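Local coordinates for Tol-Pal system protein TolB (Acinetobacter baumannii, PDB 7MX5) that probably works in the periplasm as part of the Tol-Pal system, which supports outer membrane invagination during cell division and outer membrane integrity, at residues T34-F42 / Y122-F132; A80-Q88 / L99-I110. All blocks are in the same frame, centred on the assembly; numbering follows the deposited sequence.

Interaction 1 of 2, residues T34-F42 / Y122-F132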
loop_
_atom_site.group_PDB
_atom_site.type_symbol
_atom_site.label_atom_id
_atom_site.label_comp_id
_atom_site.label_asym_id
_atom_site.label_seq_id
_atom_site.Cartn_x
_atom_site.Cartn_y
_atom_site.Cartn_z
ATOM N N THR A 34 -11.100 -7.493 13.446
ATOM C CA THR A 34 -11.012 -6.180 12.814
ATOM C C THR A 34 -10.386 -6.276 11.428
ATOM O O THR A 34 -10.819 -5.588 10.497
ATOM C CB THR A 34 -10.212 -5.224 13.698
ATOM O OG1 THR A 34 -10.738 -5.250 15.032
ATOM C CG2 THR A 34 -10.287 -3.806 13.153
ATOM N N ASP A 35 -9.364 -7.121 11.274
ATOM C CA ASP A 35 -8.737 -7.295 9.967
ATOM C C ASP A 35 -9.723 -7.874 8.961
ATOM O O ASP A 35 -9.848 -7.375 7.837
ATOM C CB ASP A 35 -7.507 -8.195 10.090
ATOM C CG ASP A 35 -6.362 -7.527 10.824
ATOM O OD1 ASP A 35 -6.313 -6.280 10.853
ATOM O OD2 ASP A 35 -5.507 -8.256 11.372
ATOM N N LEU A 36 -10.438 -8.932 9.353
ATOM C CA LEU A 36 -11.400 -9.554 8.448
ATOM C C LEU A 36 -12.488 -8.575 8.027
ATOM O O LEU A 36 -12.991 -8.654 6.901
ATOM C CB LEU A 36 -12.018 -10.786 9.110
ATOM C CG LEU A 36 -11.070 -11.962 9.357
ATOM C CD1 LEU A 36 -11.849 -13.252 9.558
ATOM C CD2 LEU A 36 -10.077 -12.107 8.212
ATOM N N ASN A 37 -12.855 -7.643 8.907
ATOM C CA ASN A 37 -13.848 -6.632 8.568
ATOM C C ASN A 37 -13.287 -5.520 7.692
ATOM O O ASN A 37 -14.069 -4.726 7.157
ATOM C CB ASN A 37 -14.449 -6.034 9.841
ATOM C CG ASN A 37 -15.667 -6.798 10.321
ATOM O OD1 ASN A 37 -16.700 -6.827 9.650
ATOM N ND2 ASN A 37 -15.553 -7.423 11.487
ATOM N N ARG A 38 -11.966 -5.439 7.535
ATOM C CA ARG A 38 -11.349 -4.481 6.626
ATOM C C ARG A 38 -10.699 -5.164 5.427
ATOM O O ARG A 38 -9.865 -4.560 4.743
ATOM C CB ARG A 38 -10.339 -3.603 7.373
ATOM C CG ARG A 38 -9.026 -4.276 7.744
ATOM C CD ARG A 38 -8.017 -3.243 8.231
ATOM N NE ARG A 38 -6.898 -3.843 8.948
ATOM C CZ ARG A 38 -5.699 -4.054 8.422
ATOM N NH1 ARG A 38 -5.426 -3.730 7.168
ATOM N NH2 ARG A 38 -4.748 -4.601 9.173
ATOM N N SER A 39 -11.082 -6.411 5.148
ATOM C CA SER A 39 -10.544 -7.163 4.022
ATOM C C SER A 39 -11.128 -6.739 2.682
ATOM O O SER A 39 -10.575 -7.110 1.641
ATOM C CB SER A 39 -10.794 -8.659 4.228
ATOM O OG SER A 39 -12.175 -8.962 4.116
ATOM N N GLY A 40 -12.224 -5.984 2.677
ATOM C CA GLY A 40 -12.894 -5.633 1.442
ATOM C C GLY A 40 -13.656 -6.760 0.785
ATOM O O GLY A 40 -14.276 -6.538 -0.261
ATOM N N ARG A 41 -13.634 -7.961 1.365
ATOM C CA ARG A 41 -14.315 -9.114 0.799
ATOM C C ARG A 41 -15.153 -9.887 1.805
ATOM O O ARG A 41 -15.892 -10.788 1.393
ATOM C CB ARG A 41 -13.299 -10.080 0.168
ATOM C CG ARG A 41 -12.999 -9.810 -1.294
ATOM C CD ARG A 41 -12.501 -11.069 -1.982
ATOM N NE ARG A 41 -13.229 -12.252 -1.539
ATOM C CZ ARG A 41 -13.443 -13.326 -2.287
ATOM N NH1 ARG A 41 -12.995 -13.403 -3.529
ATOM N NH2 ARG A 41 -14.125 -14.348 -1.776
ATOM N N PHE A 42 -15.059 -9.580 3.098
ATOM C CA PHE A 42 -15.786 -10.324 4.115
ATOM C C PHE A 42 -16.181 -9.388 5.247
ATOM O O PHE A 42 -15.685 -8.264 5.360
ATOM C CB PHE A 42 -14.952 -11.482 4.677
ATOM C CG PHE A 42 -14.466 -12.448 3.639
ATOM C CD1 PHE A 42 -15.286 -13.468 3.186
ATOM C CD2 PHE A 42 -13.185 -12.343 3.125
ATOM C CE1 PHE A 42 -14.839 -14.361 2.234
ATOM C CE2 PHE A 42 -12.733 -13.233 2.172
ATOM C CZ PHE A 42 -13.561 -14.244 1.726
ATOM N N TYR A 122 -7.594 -15.049 4.987
ATOM C CA TYR A 122 -7.912 -14.441 3.700
ATOM C C TYR A 122 -7.455 -15.320 2.543
ATOM O O TYR A 122 -8.195 -15.522 1.575
ATOM C CB TYR A 122 -7.266 -13.057 3.618
ATOM C CG TYR A 122 -7.604 -12.263 2.375
ATOM C CD1 TYR A 122 -8.708 -11.422 2.346
ATOM C CD2 TYR A 122 -6.807 -12.337 1.241
ATOM C CE1 TYR A 122 -9.016 -10.688 1.217
ATOM C CE2 TYR A 122 -7.107 -11.608 0.107
ATOM C CZ TYR A 122 -8.213 -10.784 0.100
ATOM O OH TYR A 122 -8.516 -10.054 -1.027
ATOM N N GLN A 123 -6.235 -15.858 2.631
ATOM C CA GLN A 123 -5.716 -16.695 1.556
ATOM C C GLN A 123 -6.491 -18.004 1.445
ATOM O O GLN A 123 -6.691 -18.520 0.340
ATOM C CB GLN A 123 -4.230 -16.969 1.782
ATOM C CG GLN A 123 -3.531 -17.638 0.613
ATOM C CD GLN A 123 -2.028 -17.672 0.783
ATOM O OE1 GLN A 123 -1.503 -18.410 1.617
ATOM N NE2 GLN A 123 -1.324 -16.871 -0.007
ATOM N N ALA A 124 -6.936 -18.551 2.577
ATOM C CA ALA A 124 -7.678 -19.806 2.551
ATOM C C ALA A 124 -9.074 -19.645 1.964
ATOM O O ALA A 124 -9.660 -20.635 1.515
ATOM C CB ALA A 124 -7.771 -20.391 3.961
ATOM N N LEU A 125 -9.614 -18.428 1.950
ATOM C CA LEU A 125 -10.964 -18.188 1.456
ATOM C C LEU A 125 -11.001 -17.638 0.040
ATOM O O LEU A 125 -11.990 -17.853 -0.669
ATOM C CB LEU A 125 -11.702 -17.219 2.386
ATOM C CG LEU A 125 -11.971 -17.727 3.802
ATOM C CD1 LEU A 125 -12.584 -16.633 4.652
ATOM C CD2 LEU A 125 -12.872 -18.947 3.766
ATOM N N THR A 126 -9.956 -16.930 -0.391
ATOM C CA THR A 126 -9.918 -16.330 -1.715
ATOM C C THR A 126 -8.805 -16.858 -2.606
ATOM O O THR A 126 -8.870 -16.654 -3.824
ATOM C CB THR A 126 -9.766 -14.803 -1.614
ATOM O OG1 THR A 126 -8.385 -14.471 -1.425
ATOM C CG2 THR A 126 -10.575 -14.260 -0.448
ATOM N N GLY A 127 -7.797 -17.525 -2.049
ATOM C CA GLY A 127 -6.644 -17.922 -2.829
ATOM C C GLY A 127 -5.682 -16.802 -3.145
ATOM O O GLY A 127 -4.795 -16.985 -3.986
ATOM N N ILE A 128 -5.830 -15.650 -2.499
ATOM C CA ILE A 128 -4.993 -14.482 -2.738
ATOM C C ILE A 128 -4.231 -14.191 -1.453
ATOM O O ILE A 128 -4.828 -14.222 -0.376
ATOM C CB ILE A 128 -5.813 -13.251 -3.165
ATOM C CG1 ILE A 128 -6.574 -13.543 -4.461
ATOM C CG2 ILE A 128 -4.921 -12.037 -3.340
ATOM C CD1 ILE A 128 -7.641 -12.520 -4.786
ATOM N N PRO A 129 -2.926 -13.928 -1.512
ATOM C CA PRO A 129 -2.178 -13.619 -0.284
ATOM C C PRO A 129 -2.763 -12.414 0.437
ATOM O O PRO A 129 -3.046 -11.379 -0.172
ATOM C CB PRO A 129 -0.757 -13.339 -0.786
ATOM C CG PRO A 129 -0.675 -13.925 -2.145
ATOM C CD PRO A 129 -2.059 -14.072 -2.694
ATOM N N GLY A 130 -2.948 -12.560 1.748
ATOM C CA GLY A 130 -3.437 -11.458 2.548
ATOM C C GLY A 130 -2.417 -10.344 2.671
ATOM O O GLY A 130 -1.208 -10.546 2.547
ATOM N N ASP A 131 -2.922 -9.134 2.920
ATOM C CA ASP A 131 -2.068 -7.957 3.020
ATOM C C ASP A 131 -2.269 -7.208 4.333
ATOM O O ASP A 131 -1.906 -6.031 4.429
ATOM C CB ASP A 131 -2.301 -7.016 1.836
ATOM C CG ASP A 131 -1.317 -7.250 0.707
ATOM O OD1 ASP A 131 -0.301 -7.942 0.932
ATOM O OD2 ASP A 131 -1.557 -6.741 -0.407
ATOM N N PHE A 132 -2.843 -7.860 5.348
ATOM C CA PHE A 132 -2.935 -7.229 6.660
ATOM C C PHE A 132 -1.556 -7.080 7.287
ATOM O O PHE A 132 -1.277 -6.081 7.960
ATOM C CB PHE A 132 -3.866 -8.034 7.564
ATOM C CG PHE A 132 -5.218 -8.273 6.964
ATOM C CD1 PHE A 132 -6.077 -7.213 6.724
ATOM C CD2 PHE A 132 -5.626 -9.551 6.621
ATOM C CE1 PHE A 132 -7.317 -7.425 6.165
ATOM C CE2 PHE A 132 -6.868 -9.769 6.062
ATOM C CZ PHE A 132 -7.715 -8.704 5.834
#
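Phe132 and Asp35 show how a ring can be fixed by different neighbours on its face and rim. Asp35 lays its CB over the centre of the Phe132 ring in a CH-pi contact, 3.9 Å from CB to the centroid, and its carboxylate runs nearly parallel to the ring, 12° between planes. The guanidinium of Arg38 stands almost upright to the same ring, at 87°, receiving Phe132 CD1 over one of its faces, an edge contact and no cation-pi stack. Farther round the rim, Ser39 CB meets Phe132 CZ at 3.5 Å. Two weak bonds to Asp35 OD1 tie Arg38 back as a salt bridge, while Asp35 OD2 is held by His115 and Ser118 of helix 110-126; Arg38 NH1 and Phe132 O both bond Thr157, and Phe132 thus packs beside a buried charge network.

A second cluster forms round Phe42. With CG anti to its carbonyl carbon, beside the backbone N (chi1 -56°), the ring offers one face to Leu125 CD1, 4.1 Å from its centroid, and its edge to Thr126 CG2, 3.5 Å from Phe42 CE2. Thr126 CG2 sits over the centre of the Arg41 guanidinium, 3.5 Å from Arg41 NE. Ser39 OG gives a bond to Leu36 O and accepts one from Arg41 N, the latter an ST turn in the bend behind helix 29-37; Thr126 OG1 makes another with Ile128 N. Through Phe42 and Phe132, the end of helix 29-37 and the chain beyond it meet helix 110-126 and its following loop in the alpha/beta core of the TolB amino-terminal domain.

Interaction 2 of 2, residues A80-Q88 / L99-I110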
loop_
_atom_site.group_PDB
_atom_site.type_symbol
_atom_site.label_atom_id
_atom_site.label_comp_id
_atom_site.label_asym_id
_atom_site.label_seq_id
_atom_site.Cartn_x
_atom_site.Cartn_y
_atom_site.Cartn_z
ATOM N N ALA A 80 7.606 -19.539 27.137
ATOM C CA ALA A 80 8.704 -18.837 27.796
ATOM C C ALA A 80 9.007 -17.517 27.098
ATOM O O ALA A 80 9.125 -16.470 27.746
ATOM C CB ALA A 80 9.946 -19.728 27.835
ATOM N N ASP A 81 9.138 -17.549 25.771
ATOM C CA ASP A 81 9.331 -16.316 25.015
ATOM C C ASP A 81 8.087 -15.440 25.085
ATOM O O ASP A 81 8.118 -14.333 25.636
ATOM C CB ASP A 81 9.681 -16.639 23.560
ATOM C CG ASP A 81 10.389 -17.972 23.410
ATOM O OD1 ASP A 81 10.075 -18.906 24.176
ATOM O OD2 ASP A 81 11.259 -18.085 22.521
ATOM N N GLY A 82 6.978 -15.925 24.534
ATOM C CA GLY A 82 5.734 -15.185 24.562
ATOM C C GLY A 82 4.516 -16.071 24.702
ATOM O O GLY A 82 4.189 -16.514 25.807
ATOM N N PHE A 83 3.836 -16.342 23.591
ATOM C CA PHE A 83 2.640 -17.169 23.629
ATOM C C PHE A 83 2.469 -17.876 22.294
ATOM O O PHE A 83 3.018 -17.465 21.269
ATOM C CB PHE A 83 1.392 -16.342 23.963
ATOM C CG PHE A 83 0.985 -15.384 22.878
ATOM C CD1 PHE A 83 1.577 -14.136 22.779
ATOM C CD2 PHE A 83 0.001 -15.727 21.963
ATOM C CE1 PHE A 83 1.200 -13.251 21.788
ATOM C CE2 PHE A 83 -0.378 -14.848 20.968
ATOM C CZ PHE A 83 0.222 -13.608 20.880
ATOM N N GLU A 84 1.693 -18.955 22.328
ATOM C CA GLU A 84 1.333 -19.722 21.147
ATOM C C GLU A 84 -0.135 -19.486 20.824
ATOM O O GLU A 84 -0.959 -19.324 21.729
ATOM C CB GLU A 84 1.576 -21.217 21.367
ATOM C CG GLU A 84 2.792 -21.771 20.655
ATOM C CD GLU A 84 3.128 -23.182 21.095
ATOM O OE1 GLU A 84 2.202 -23.913 21.508
ATOM O OE2 GLU A 84 4.317 -23.560 21.030
ATOM N N VAL A 85 -0.460 -19.463 19.535
ATOM C CA VAL A 85 -1.842 -19.379 19.083
ATOM C C VAL A 85 -2.112 -20.568 18.172
ATOM O O VAL A 85 -1.451 -20.736 17.140
ATOM C CB VAL A 85 -2.147 -18.046 18.376
ATOM C CG1 VAL A 85 -1.089 -17.713 17.331
ATOM C CG2 VAL A 85 -3.535 -18.087 17.748
ATOM N N HIS A 86 -3.061 -21.407 18.573
ATOM C CA HIS A 86 -3.543 -22.519 17.763
ATOM C C HIS A 86 -4.915 -22.124 17.237
ATOM O O HIS A 86 -5.876 -22.042 18.007
ATOM C CB HIS A 86 -3.606 -23.809 18.578
ATOM C CG HIS A 86 -3.986 -25.013 17.775
ATOM N ND1 HIS A 86 -4.424 -26.187 18.352
ATOM C CD2 HIS A 86 -3.997 -25.226 16.437
ATOM C CE1 HIS A 86 -4.686 -27.070 17.406
ATOM N NE2 HIS A 86 -4.434 -26.512 16.235
ATOM N N TYR A 87 -5.006 -21.867 15.935
ATOM C CA TYR A 87 -6.232 -21.370 15.333
ATOM C C TYR A 87 -6.659 -22.267 14.181
ATOM O O TYR A 87 -5.837 -22.951 13.562
ATOM C CB TYR A 87 -6.072 -19.922 14.842
ATOM C CG TYR A 87 -5.066 -19.745 13.726
ATOM C CD1 TYR A 87 -3.715 -19.587 14.002
ATOM C CD2 TYR A 87 -5.472 -19.719 12.397
ATOM C CE1 TYR A 87 -2.793 -19.419 12.986
ATOM C CE2 TYR A 87 -4.556 -19.552 11.375
ATOM C CZ TYR A 87 -3.219 -19.401 11.675
ATOM O OH TYR A 87 -2.304 -19.233 10.662
ATOM N N GLN A 88 -7.962 -22.257 13.902
ATOM C CA GLN A 88 -8.538 -23.056 12.831
ATOM C C GLN A 88 -9.521 -22.211 12.036
ATOM O O GLN A 88 -10.066 -21.220 12.529
ATOM C CB GLN A 88 -9.249 -24.305 13.369
ATOM C CG GLN A 88 -8.357 -25.259 14.140
ATOM C CD GLN A 88 -9.133 -26.405 14.759
ATOM O OE1 GLN A 88 -10.198 -26.204 15.345
ATOM N NE2 GLN A 88 -8.603 -27.615 14.633
ATOM N N LEU A 99 -8.143 -24.311 7.595
ATOM C CA LEU A 99 -6.867 -24.054 8.245
ATOM C C LEU A 99 -6.835 -24.756 9.592
ATOM O O LEU A 99 -7.853 -24.838 10.284
ATOM C CB LEU A 99 -6.619 -22.553 8.446
ATOM C CG LEU A 99 -6.544 -21.655 7.211
ATOM C CD1 LEU A 99 -6.627 -20.194 7.619
ATOM C CD2 LEU A 99 -5.269 -21.926 6.425
ATOM N N ASN A 100 -5.659 -25.267 9.952
ATOM C CA ASN A 100 -5.406 -25.818 11.285
ATOM C C ASN A 100 -3.919 -25.583 11.559
ATOM O O ASN A 100 -3.079 -26.436 11.269
ATOM C CB ASN A 100 -5.773 -27.292 11.379
ATOM C CG ASN A 100 -5.429 -27.894 12.730
ATOM O OD1 ASN A 100 -5.999 -27.517 13.755
ATOM N ND2 ASN A 100 -4.490 -28.834 12.738
ATOM N N GLU A 101 -3.612 -24.411 12.107
ATOM C CA GLU A 101 -2.242 -23.933 12.189
ATOM C C GLU A 101 -1.902 -23.506 13.608
ATOM O O GLU A 101 -2.777 -23.134 14.395
ATOM C CB GLU A 101 -2.009 -22.751 11.235
ATOM C CG GLU A 101 -2.354 -23.043 9.783
ATOM C CD GLU A 101 -1.256 -23.801 9.063
ATOM O OE1 GLU A 101 -0.211 -24.078 9.689
ATOM O OE2 GLU A 101 -1.438 -24.119 7.870
ATOM N N LEU A 102 -0.610 -23.567 13.921
ATOM C CA LEU A 102 -0.055 -23.006 15.143
ATOM C C LEU A 102 0.982 -21.959 14.765
ATOM O O LEU A 102 1.824 -22.202 13.894
ATOM C CB LEU A 102 0.586 -24.084 16.022
ATOM C CG LEU A 102 1.099 -23.575 17.372
ATOM C CD1 LEU A 102 0.146 -23.950 18.498
ATOM C CD2 LEU A 102 2.507 -24.079 17.654
ATOM N N LEU A 103 0.913 -20.800 15.411
ATOM C CA LEU A 103 1.858 -19.715 15.181
ATOM C C LEU A 103 2.509 -19.351 16.507
ATOM O O LEU A 103 1.812 -19.033 17.476
ATOM C CB LEU A 103 1.165 -18.500 14.562
ATOM C CG LEU A 103 2.024 -17.246 14.392
ATOM C CD1 LEU A 103 2.900 -17.359 13.155
ATOM C CD2 LEU A 103 1.152 -16.002 14.321
ATOM N N ASN A 104 3.836 -19.411 16.549
ATOM C CA ASN A 104 4.587 -19.031 17.737
ATOM C C ASN A 104 4.844 -17.532 17.710
ATOM O O ASN A 104 5.368 -17.003 16.724
ATOM C CB ASN A 104 5.902 -19.804 17.814
ATOM C CG ASN A 104 5.752 -21.136 18.520
ATOM O OD1 ASN A 104 5.821 -21.214 19.747
ATOM N ND2 ASN A 104 5.538 -22.194 17.746
ATOM N N VAL A 105 4.468 -16.854 18.784
ATOM C CA VAL A 105 4.538 -15.400 18.870
ATOM C C VAL A 105 5.579 -15.035 19.921
ATOM O O VAL A 105 5.473 -15.479 21.072
ATOM C CB VAL A 105 3.174 -14.786 19.214
ATOM C CG1 VAL A 105 3.195 -13.299 18.941
ATOM C CG2 VAL A 105 2.074 -15.469 18.419
ATOM N N PRO A 106 6.587 -14.240 19.581
ATOM C CA PRO A 106 7.613 -13.895 20.570
ATOM C C PRO A 106 7.258 -12.654 21.378
ATOM O O PRO A 106 7.590 -11.526 20.995
ATOM C CB PRO A 106 8.860 -13.686 19.705
ATOM C CG PRO A 106 8.317 -13.196 18.392
ATOM C CD PRO A 106 6.934 -13.777 18.227
ATOM N N ALA A 107 6.557 -12.869 22.489
ATOM C CA ALA A 107 6.278 -11.859 23.527
ATOM C C ALA A 107 5.387 -10.768 22.934
ATOM O O ALA A 107 4.358 -11.101 22.324
ATOM C CB ALA A 107 7.598 -11.388 24.125
ATOM N N SER A 108 5.727 -9.485 23.083
ATOM C CA SER A 108 4.846 -8.380 22.717
ATOM C C SER A 108 4.840 -8.120 21.216
ATOM O O SER A 108 4.973 -6.973 20.774
ATOM C CB SER A 108 5.261 -7.114 23.467
ATOM O OG SER A 108 5.908 -7.440 24.686
ATOM N N ARG A 109 4.692 -9.181 20.427
ATOM C CA ARG A 109 4.517 -9.044 18.989
ATOM C C ARG A 109 3.116 -9.511 18.623
ATOM O O ARG A 109 2.942 -10.421 17.808
ATOM C CB ARG A 109 5.586 -9.838 18.235
ATOM C CG ARG A 109 7.005 -9.368 18.516
ATOM C CD ARG A 109 7.149 -7.879 18.246
ATOM N NE ARG A 109 7.311 -7.594 16.826
ATOM C CZ ARG A 109 6.580 -6.718 16.149
ATOM N NH1 ARG A 109 5.616 -6.024 16.732
ATOM N NH2 ARG A 109 6.820 -6.536 14.853
ATOM N N ILE A 110 2.113 -8.878 19.224
ATOM C CA ILE A 110 0.741 -9.370 19.168
ATOM C C ILE A 110 0.005 -8.859 17.934
ATOM O O ILE A 110 -0.770 -9.595 17.320
ATOM C CB ILE A 110 0.012 -8.981 20.473
ATOM C CG1 ILE A 110 -1.481 -9.294 20.388
ATOM C CG2 ILE A 110 0.253 -7.515 20.809
ATOM C CD1 ILE A 110 -1.803 -10.743 20.640
#
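Phe83 and Val105 form one of three hydrogen-bonded pairs of an antiparallel hairpin ladder, the others being Val85 with Leu103 and Tyr87 with Glu101. Each pair exchanges two backbone bonds, such as Leu103 N to Val85 O at 2.9 Å, and the strand segments run at 162° to each other. Between the pairs, CA-H...O contacts add to the ladder, among them Leu102 CA to Val85 O at 3.3 Å.

Polar side chains converge at Asn100. Its OD1 accepts from Gln88 NE2 at 2.7 Å and from His86 NE2 at 3.1 Å, the two donors arriving from opposite faces of the amide plane, a double grip that should limit its rotation. Gln88 NE2 also bonds Asn56.

Apolar contacts gather on the face carrying Phe83, Val85 and Tyr87. The Phe83 ring takes Val105 CB over one face, 3.7 Å from the centroid, while Ile110 CD1 comes within 3.5 Å of Phe83 CZ, the two side chains crossing near a right angle. Val85 CG1 rests against Leu103 CB alongside. The Tyr87 side chain, its CG set between backbone N and carbonyl carbon (chi1 64°), leans across the neighbouring strand, bringing OH to 3.6 Å from Glu101 CB.

At the end of strand 96-105 an inverse gamma turn centred on Pro106 leads out of the sheet. Strand 96-105 is an edge strand of the mixed sheet, and strand 83-91 is bonded on its other side to strand 70-78; helix 110-126 covers the apolar face, touching Tyr87 through Val117 and Ala120, and Leu103 through Met116.

How the interactions relate
Interactions 1 and 2 illustrate how one helix can connect separate layers of a domain. Their centres lie about 19 Å apart on the same side of the chain's centre, and interaction 2 is nested in the sequence between the two segments of interaction 1. Strand 96-105 leads through a short turn into helix 110-126, which covers the hairpin and then ends against the turn that follows helix 29-37. The two regions meet where Ala124 CB packs on Leu99 CG at 3.7 Å. Residues 122-126 form the far end of that helix from the turn after strand 96-105, and beyond residue 132 the chain passes to strand 135-141 of the beta-propeller.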